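Local coordinates for protein sphingomyelinase-c (Listeria ivanovii, PDB 1ZWX) that belongs to the endonuclease/exonuclease/phosphatase family and has the two-sheet fold of DNase I-like enzymes, at residues Lys12-Asn17 and Ala41-Asn46; Met224-Pro229 and Tyr292-Phe297. All coordinates share one frame; numbering follows the deposited sequence.

Interaction 1 (Lys12-Asn17 and Ala41-Asn46); sequences KITSHN and ADYMKN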
ATOM      1  N   LYS A  12      -4.630   5.586 -13.729  1.00 30.69           N
ATOM      2  CA  LYS A  12      -3.333   5.633 -13.081  1.00 29.27           C
ATOM      3  C   LYS A  12      -3.509   5.593 -11.554  1.00 28.37           C
ATOM      4  O   LYS A  12      -4.282   6.378 -10.983  1.00 26.84           O
ATOM      5  CB  LYS A  12      -2.627   6.894 -13.518  1.00 30.05           C
ATOM      6  CG  LYS A  12      -1.222   7.053 -13.022  1.00 33.28           C
ATOM      7  CD  LYS A  12      -0.531   8.079 -13.866  1.00 38.35           C
ATOM      8  CE  LYS A  12       0.294   8.985 -13.021  1.00 41.45           C
ATOM      9  NZ  LYS A  12       0.550  10.295 -13.727  1.00 45.42           N
ATOM     10  N   ILE A  13      -2.779   4.676 -10.910  1.00 26.67           N
ATOM     11  CA  ILE A  13      -2.850   4.461  -9.452  1.00 24.77           C
ATOM     12  C   ILE A  13      -1.414   4.513  -8.950  1.00 24.28           C
ATOM     13  O   ILE A  13      -0.520   3.928  -9.563  1.00 23.57           O
ATOM     14  CB  ILE A  13      -3.430   3.069  -9.106  1.00 25.55           C
ATOM     15  CG1 ILE A  13      -4.835   2.918  -9.666  1.00 24.43           C
ATOM     16  CG2 ILE A  13      -3.449   2.826  -7.561  1.00 22.83           C
ATOM     17  CD1 ILE A  13      -5.335   1.521  -9.636  1.00 24.11           C
ATOM     18  N   THR A  14      -1.184   5.235  -7.857  1.00 24.02           N
ATOM     19  CA  THR A  14       0.128   5.216  -7.218  1.00 23.46           C
ATOM     20  C   THR A  14      -0.084   4.577  -5.845  1.00 23.31           C
ATOM     21  O   THR A  14      -1.071   4.852  -5.171  1.00 23.01           O
ATOM     22  CB  THR A  14       0.761   6.629  -7.108  1.00 24.30           C
ATOM     23  OG1 THR A  14       1.168   7.057  -8.405  1.00 24.38           O
ATOM     24  CG2 THR A  14       2.016   6.631  -6.224  1.00 23.59           C
ATOM     25  N   SER A  15       0.801   3.653  -5.479  1.00 22.59           N
ATOM     26  CA  SER A  15       0.733   3.044  -4.155  1.00 22.17           C
ATOM     27  C   SER A  15       2.058   3.369  -3.437  1.00 21.94           C
ATOM     28  O   SER A  15       3.132   3.228  -4.015  1.00 21.68           O
ATOM     29  CB  SER A  15       0.522   1.522  -4.268  1.00 23.27           C
ATOM     30  OG  SER A  15       0.433   0.939  -2.977  1.00 22.65           O
ATOM     31  N   HIS A  16       1.947   3.841  -2.192  1.00 21.82           N
ATOM     32  CA  HIS A  16       3.118   4.119  -1.400  1.00 21.32           C
ATOM     33  C   HIS A  16       2.913   3.712   0.028  1.00 20.71           C
ATOM     34  O   HIS A  16       1.995   4.190   0.734  1.00 20.23           O
ATOM     35  CB  HIS A  16       3.514   5.599  -1.453  1.00 21.64           C
ATOM     36  CG  HIS A  16       4.941   5.838  -1.082  1.00 22.89           C
ATOM     37  ND1 HIS A  16       5.430   7.084  -0.765  1.00 23.40           N
ATOM     38  CD2 HIS A  16       5.991   4.982  -0.993  1.00 22.73           C
ATOM     39  CE1 HIS A  16       6.724   6.993  -0.520  1.00 22.82           C
ATOM     40  NE2 HIS A  16       7.086   5.727  -0.643  1.00 25.16           N
ATOM     41  N   ASN A  17       3.787   2.804   0.432  1.00 21.06           N
ATOM     42  CA  ASN A  17       3.956   2.475   1.819  1.00 21.01           C
ATOM     43  C   ASN A  17       4.795   3.627   2.381  1.00 20.38           C
ATOM     44  O   ASN A  17       5.980   3.745   2.082  1.00 21.12           O
ATOM     45  CB  ASN A  17       4.697   1.114   1.924  1.00 20.92           C
ATOM     46  CG  ASN A  17       4.899   0.687   3.353  1.00 22.38           C
ATOM     47  OD1 ASN A  17       4.980   1.545   4.249  1.00 21.78           O
ATOM     48  ND2 ASN A  17       4.962  -0.628   3.595  1.00 20.95           N
ATOM     49  N   ALA A  41       4.961  16.321  -2.945  1.00 29.30           N
ATOM     50  CA  ALA A  41       5.860  15.738  -3.946  1.00 29.38           C
ATOM     51  C   ALA A  41       5.131  15.590  -5.294  1.00 29.52           C
ATOM     52  O   ALA A  41       3.914  15.370  -5.336  1.00 27.82           O
ATOM     53  CB  ALA A  41       6.379  14.372  -3.487  1.00 28.86           C
ATOM     54  N   ASP A  42       5.901  15.700  -6.372  1.00 30.46           N
ATOM     55  CA  ASP A  42       5.363  15.543  -7.723  1.00 31.83           C
ATOM     56  C   ASP A  42       4.772  14.160  -7.973  1.00 31.53           C
ATOM     57  O   ASP A  42       3.753  14.045  -8.677  1.00 31.15           O
ATOM     58  CB  ASP A  42       6.419  15.898  -8.760  1.00 32.97           C
ATOM     59  CG  ASP A  42       6.675  17.406  -8.837  1.00 35.53           C
ATOM     60  OD1 ASP A  42       5.856  18.197  -8.298  1.00 37.65           O
ATOM     61  OD2 ASP A  42       7.701  17.798  -9.437  1.00 39.12           O
ATOM     62  N   TYR A  43       5.364  13.111  -7.373  1.00 30.03           N
ATOM     63  CA  TYR A  43       4.869  11.764  -7.635  1.00 29.31           C
ATOM     64  C   TYR A  43       3.448  11.563  -7.118  1.00 28.41           C
ATOM     65  O   TYR A  43       2.742  10.663  -7.574  1.00 29.05           O
ATOM     66  CB  TYR A  43       5.836  10.684  -7.114  1.00 29.69           C
ATOM     67  CG  TYR A  43       5.728  10.413  -5.617  1.00 29.01           C
ATOM     68  CD1 TYR A  43       4.786   9.502  -5.115  1.00 28.44           C
ATOM     69  CD2 TYR A  43       6.581  11.051  -4.709  1.00 30.29           C
ATOM     70  CE1 TYR A  43       4.686   9.248  -3.748  1.00 27.69           C
ATOM     71  CE2 TYR A  43       6.490  10.791  -3.333  1.00 29.34           C
ATOM     72  CZ  TYR A  43       5.545   9.903  -2.861  1.00 28.59           C
ATOM     73  OH  TYR A  43       5.450   9.652  -1.499  1.00 26.80           O
ATOM     74  N   MET A  44       3.016  12.409  -6.186  1.00 27.69           N
ATOM     75  CA  MET A  44       1.658  12.330  -5.651  1.00 27.89           C
ATOM     76  C   MET A  44       0.613  13.044  -6.508  1.00 28.73           C
ATOM     77  O   MET A  44      -0.578  12.874  -6.298  1.00 28.27           O
ATOM     78  CB  MET A  44       1.609  12.819  -4.202  1.00 27.66           C
ATOM     79  CG  MET A  44       2.165  11.767  -3.234  1.00 28.40           C
ATOM     80  SD  MET A  44       1.024  10.351  -3.137  1.00 28.67           S
ATOM     81  CE  MET A  44       1.671   9.443  -1.718  1.00 29.18           C
ATOM     82  N   LYS A  45       1.069  13.815  -7.482  1.00 29.39           N
ATOM     83  CA  LYS A  45       0.130  14.524  -8.387  1.00 30.41           C
ATOM     84  C   LYS A  45      -0.291  13.634  -9.560  1.00 30.21           C
ATOM     85  O   LYS A  45       0.379  12.650  -9.886  1.00 29.80           O
ATOM     86  CB  LYS A  45       0.798  15.780  -8.948  1.00 29.96           C
ATOM     87  CG  LYS A  45       1.357  16.711  -7.898  1.00 32.71           C
ATOM     88  CD  LYS A  45       2.188  17.818  -8.540  1.00 35.07           C
ATOM     89  CE  LYS A  45       2.732  18.792  -7.489  1.00 35.96           C
ATOM     90  NZ  LYS A  45       1.730  19.160  -6.436  1.00 34.64           N
ATOM     91  N   ASN A  46      -1.406  13.998 -10.190  1.00 30.64           N
ATOM     92  CA  ASN A  46      -1.830  13.409 -11.457  1.00 31.40           C
ATOM     93  C   ASN A  46      -2.189  11.916 -11.408  1.00 30.65           C
ATOM     94  O   ASN A  46      -2.016  11.197 -12.404  1.00 30.70           O
ATOM     95  CB  ASN A  46      -0.792  13.666 -12.550  1.00 32.06           C
ATOM     96  CG  ASN A  46      -0.391  15.120 -12.643  1.00 36.09           C
ATOM     97  OD1 ASN A  46      -1.249  16.029 -12.591  1.00 37.37           O
ATOM     98  ND2 ASN A  46       0.934  15.363 -12.745  1.00 37.96           N
TER
HETATM   99  O   HOH W   1       3.054   8.701  -9.297  1.00 31.56           O
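Three side chains of strand 12-20, Lys12, Thr14 and His16, reach across to the turn at 41-46, and each has a polar link there. The Lys12 chain bends at its third torsion (138°), which carries NZ to the backbone O of Asn46, 3.0 Å away; the ammonium sits above the carbonyl plane, 45° out of it, and the side chains of Lys12 and Asn46 lie alongside each other. At Thr14 the gap is bridged by a water, 2.7 Å from OG1 and donating to Tyr43 O at 2.6 Å; Asn47 ND2 adds a weak bond to OG1. His16 ND1 and Tyr43 OH lie 2.7 Å apart in a weak hydrogen bond bent to 124°, with the hydroxyl at the edge of the imidazole and the ring planes nearly perpendicular. The other ring nitrogen, NE2, is bonded to His291 O, so both imidazole nitrogens have partners.

Thr14 CG2 meets the edge of the tyrosine ring at Tyr43 CD1, 4.1 Å off, while Met44 CG covers one face, 3.6 Å above its plane, toward the rim. Met44 CE extends to 4.3 Å from His16 CB. The turn, a 3-10 segment at 42-44, follows helix 31-39, whose Ile38 packs on Tyr43 and Met44, and leads into strand 49-55, the parallel neighbour of strand 12-20. It thus packs against one side of the sheet within a right-handed beta-alpha-beta crossover.

Interaction 2 (Met224-Pro229 and Tyr292-Phe297); sequences MATWDP and YPVVGF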
ATOM      1  N   MET A 224      14.545  -4.073 -10.271  1.00 45.19           N
ATOM      2  CA  MET A 224      14.248  -3.017  -9.332  1.00 43.45           C
ATOM      3  C   MET A 224      14.043  -3.606  -7.913  1.00 41.53           C
ATOM      4  O   MET A 224      13.949  -4.848  -7.712  1.00 41.62           O
ATOM      5  CB  MET A 224      13.013  -2.237  -9.800  1.00 44.69           C
ATOM      6  CG  MET A 224      13.265  -0.820 -10.373  1.00 46.60           C
ATOM      7  SD  MET A 224      14.760  -0.450 -11.346  1.00 55.29           S
ATOM      8  CE  MET A 224      16.078  -0.421 -10.109  1.00 55.57           C
ATOM      9  N   ALA A 225      14.015  -2.717  -6.935  1.00 37.01           N
ATOM     10  CA  ALA A 225      13.704  -3.080  -5.560  1.00 34.00           C
ATOM     11  C   ALA A 225      12.905  -1.935  -4.991  1.00 31.42           C
ATOM     12  O   ALA A 225      13.309  -0.784  -5.095  1.00 31.26           O
ATOM     13  CB  ALA A 225      14.994  -3.291  -4.745  1.00 33.32           C
ATOM     14  N   THR A 226      11.753  -2.243  -4.424  1.00 28.83           N
ATOM     15  CA  THR A 226      10.938  -1.231  -3.769  1.00 26.68           C
ATOM     16  C   THR A 226      11.369  -1.028  -2.312  1.00 27.20           C
ATOM     17  O   THR A 226      11.012  -0.027  -1.696  1.00 25.74           O
ATOM     18  CB  THR A 226       9.444  -1.588  -3.826  1.00 26.56           C
ATOM     19  OG1 THR A 226       9.167  -2.730  -2.983  1.00 25.60           O
ATOM     20  CG2 THR A 226       9.029  -1.872  -5.289  1.00 24.05           C
ATOM     21  N   TRP A 227      12.132  -1.996  -1.784  1.00 26.69           N
ATOM     22  CA  TRP A 227      12.653  -1.932  -0.413  1.00 26.33           C
ATOM     23  C   TRP A 227      14.146  -2.193  -0.593  1.00 26.81           C
ATOM     24  O   TRP A 227      14.558  -3.334  -0.827  1.00 25.59           O
ATOM     25  CB  TRP A 227      11.953  -2.969   0.479  1.00 26.00           C
ATOM     26  CG  TRP A 227      12.276  -2.831   1.942  1.00 26.83           C
ATOM     27  CD1 TRP A 227      11.664  -2.023   2.856  1.00 27.13           C
ATOM     28  CD2 TRP A 227      13.302  -3.542   2.652  1.00 26.51           C
ATOM     29  NE1 TRP A 227      12.257  -2.177   4.100  1.00 26.04           N
ATOM     30  CE2 TRP A 227      13.271  -3.098   3.994  1.00 27.71           C
ATOM     31  CE3 TRP A 227      14.272  -4.481   2.267  1.00 26.47           C
ATOM     32  CZ2 TRP A 227      14.170  -3.587   4.979  1.00 27.80           C
ATOM     33  CZ3 TRP A 227      15.172  -4.963   3.239  1.00 27.62           C
ATOM     34  CH2 TRP A 227      15.110  -4.510   4.572  1.00 27.65           C
ATOM     35  N   ASP A 228      14.929  -1.123  -0.561  1.00 27.37           N
ATOM     36  CA  ASP A 228      16.341  -1.187  -0.973  1.00 28.96           C
ATOM     37  C   ASP A 228      17.323  -0.566   0.022  1.00 29.36           C
ATOM     38  O   ASP A 228      17.585   0.638  -0.038  1.00 29.52           O
ATOM     39  CB  ASP A 228      16.530  -0.510  -2.333  1.00 28.80           C
ATOM     40  CG  ASP A 228      17.770  -0.991  -3.048  1.00 30.91           C
ATOM     41  OD1 ASP A 228      18.717  -1.500  -2.395  1.00 33.41           O
ATOM     42  OD2 ASP A 228      17.814  -0.857  -4.269  1.00 32.02           O
ATOM     43  N   PRO A 229      17.880  -1.383   0.943  1.00 30.23           N
ATOM     44  CA  PRO A 229      18.932  -0.837   1.838  1.00 30.61           C
ATOM     45  C   PRO A 229      20.223  -0.349   1.133  1.00 32.01           C
ATOM     46  O   PRO A 229      21.042   0.337   1.761  1.00 32.95           O
ATOM     47  CB  PRO A 229      19.241  -2.014   2.778  1.00 30.35           C
ATOM     48  CG  PRO A 229      18.047  -2.935   2.673  1.00 29.57           C
ATOM     49  CD  PRO A 229      17.583  -2.796   1.245  1.00 29.88           C
ATOM     50  N   TYR A 292       9.982   2.592  -1.728  1.00 23.03           N
ATOM     51  CA  TYR A 292       9.724   3.465  -2.865  1.00 24.08           C
ATOM     52  C   TYR A 292       8.283   3.326  -3.323  1.00 24.20           C
ATOM     53  O   TYR A 292       7.704   2.253  -3.194  1.00 24.19           O
ATOM     54  CB  TYR A 292      10.687   3.191  -4.028  1.00 23.96           C
ATOM     55  CG  TYR A 292      12.116   3.420  -3.682  1.00 24.67           C
ATOM     56  CD1 TYR A 292      13.083   2.398  -3.851  1.00 25.69           C
ATOM     57  CD2 TYR A 292      12.526   4.643  -3.169  1.00 25.20           C
ATOM     58  CE1 TYR A 292      14.435   2.627  -3.517  1.00 26.15           C
ATOM     59  CE2 TYR A 292      13.869   4.874  -2.823  1.00 26.79           C
ATOM     60  CZ  TYR A 292      14.808   3.880  -2.991  1.00 25.96           C
ATOM     61  OH  TYR A 292      16.119   4.166  -2.641  1.00 27.81           O
ATOM     62  N   PRO A 293       7.686   4.434  -3.830  1.00 23.98           N
ATOM     63  CA  PRO A 293       6.331   4.389  -4.377  1.00 23.46           C
ATOM     64  C   PRO A 293       6.316   3.604  -5.697  1.00 22.75           C
ATOM     65  O   PRO A 293       7.356   3.475  -6.354  1.00 23.41           O
ATOM     66  CB  PRO A 293       5.992   5.855  -4.661  1.00 22.93           C
ATOM     67  CG  PRO A 293       7.188   6.663  -4.284  1.00 24.62           C
ATOM     68  CD  PRO A 293       8.309   5.770  -3.936  1.00 23.94           C
ATOM     69  N   VAL A 294       5.165   3.045  -6.039  1.00 22.57           N
ATOM     70  CA  VAL A 294       5.009   2.321  -7.298  1.00 22.40           C
ATOM     71  C   VAL A 294       3.833   2.981  -8.039  1.00 21.94           C
ATOM     72  O   VAL A 294       2.830   3.294  -7.441  1.00 21.82           O
ATOM     73  CB  VAL A 294       4.806   0.768  -7.105  1.00 22.60           C
ATOM     74  CG1 VAL A 294       4.295   0.108  -8.370  0.50 22.09           C
ATOM     75  CG2 VAL A 294       6.116   0.101  -6.631  0.50 23.27           C
ATOM     76  N   VAL A 295       3.993   3.208  -9.333  1.00 24.26           N
ATOM     77  CA  VAL A 295       2.884   3.724 -10.167  1.00 25.50           C
ATOM     78  C   VAL A 295       2.374   2.624 -11.111  1.00 26.21           C
ATOM     79  O   VAL A 295       3.169   1.899 -11.725  1.00 27.37           O
ATOM     80  CB  VAL A 295       3.243   5.105 -10.869  1.00 26.24           C
ATOM     81  CG1 VAL A 295       4.485   4.988 -11.755  1.00 28.24           C
ATOM     82  CG2 VAL A 295       2.007   5.714 -11.605  1.00 24.59           C
ATOM     83  N   GLY A 296       1.058   2.454 -11.148  1.00 26.27           N
ATOM     84  CA  GLY A 296       0.408   1.491 -12.026  1.00 27.35           C
ATOM     85  C   GLY A 296      -0.307   2.325 -13.102  1.00 28.48           C
ATOM     86  O   GLY A 296      -1.003   3.297 -12.791  1.00 26.76           O
ATOM     87  N   PHE A 297      -0.135   1.946 -14.359  1.00 30.20           N
ATOM     88  CA  PHE A 297      -0.700   2.726 -15.468  1.00 32.04           C
ATOM     89  C   PHE A 297      -0.916   1.847 -16.702  1.00 33.67           C
ATOM     90  O   PHE A 297      -0.194   0.875 -16.907  1.00 32.54           O
ATOM     91  CB  PHE A 297       0.195   3.922 -15.792  1.00 31.66           C
ATOM     92  CG  PHE A 297       1.562   3.542 -16.263  1.00 33.89           C
ATOM     93  CD1 PHE A 297       1.813   3.335 -17.622  1.00 33.87           C
ATOM     94  CD2 PHE A 297       2.598   3.365 -15.359  1.00 33.68           C
ATOM     95  CE1 PHE A 297       3.071   2.987 -18.058  1.00 34.89           C
ATOM     96  CE2 PHE A 297       3.858   2.996 -15.784  1.00 35.14           C
ATOM     97  CZ  PHE A 297       4.101   2.812 -17.140  1.00 36.06           C
TER
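Ala225 O, buried here with no hydrogen-bonding partner in the model, points at the edge of the Tyr292 ring, in its plane and 3.4 Å from CD1. The electropositive ring edge probably offsets part of the cost of burying this carbonyl. The next carbonyl along is conventionally satisfied: Tyr292 N donates to Thr226 O over 2.8 Å, with a nearly straight N-H...O angle of 165° and the donor in the carbonyl plane. One tyrosine thus meets two successive carbonyls, binding Thr226 O through its amide and only touching Ala225 O with its ring edge.

The ring reaches Ala225 because Tyr292 CG is turned anti to its own carbonyl carbon (chi1 -61°), beside the backbone N that makes the bond. Farther along the ring, Asp228 CB approaches Tyr292 CE1 obliquely at 4.0 Å. The carboxylate of Asp228 is engaged elsewhere, through OD1 to Thr230 OG1, and Tyr292 OH is bonded to Thr231 OG1, so the tyrosine is held at its amide and at its hydroxyl.

Thr226 divides its two branches between different neighbours. In one of the two modelled conformers of Val294, CG2 lies 3.8 Å from Thr226 CG2, a methyl contact that is therefore doubtful, whereas Thr226 OG1 is bonded to Asp248 OD1 and Leu247 N. Val266 of the adjoining strand 262-266 also touches Thr226 and Tyr292. On the loop, Thr226 and Trp227 both face Glu245, with Trp227 bonded to it through the backbone: a classic beta bulge, placed where loop 224-229 meets the residue leading into strand 294-298, an inner strand of the DNase I-like fold.

Interaction 1 comes first along the chain and closes before interaction 2 opens; their centres lie 11 Å apart. They meet in one mixed sheet, where strands 12-20 and 294-298 are antiparallel neighbours. Probable backbone hydrogen bonds join Ile13 O to Gly296 N (2.7 Å) and Ser15 N to Val294 O (2.8 Å), while His16 packs on Pro293 and Thr14 on Val295. The first and last strands of the chain are thus paired inside the sheet, joining the turn 41-46 and the loop 224-229, themselves well apart. Asp248 of strand 248-252, in the second sheet, is bonded to Thr226 and touched by Asn17, so segments 224-229 and 12-17 both reach that sheet.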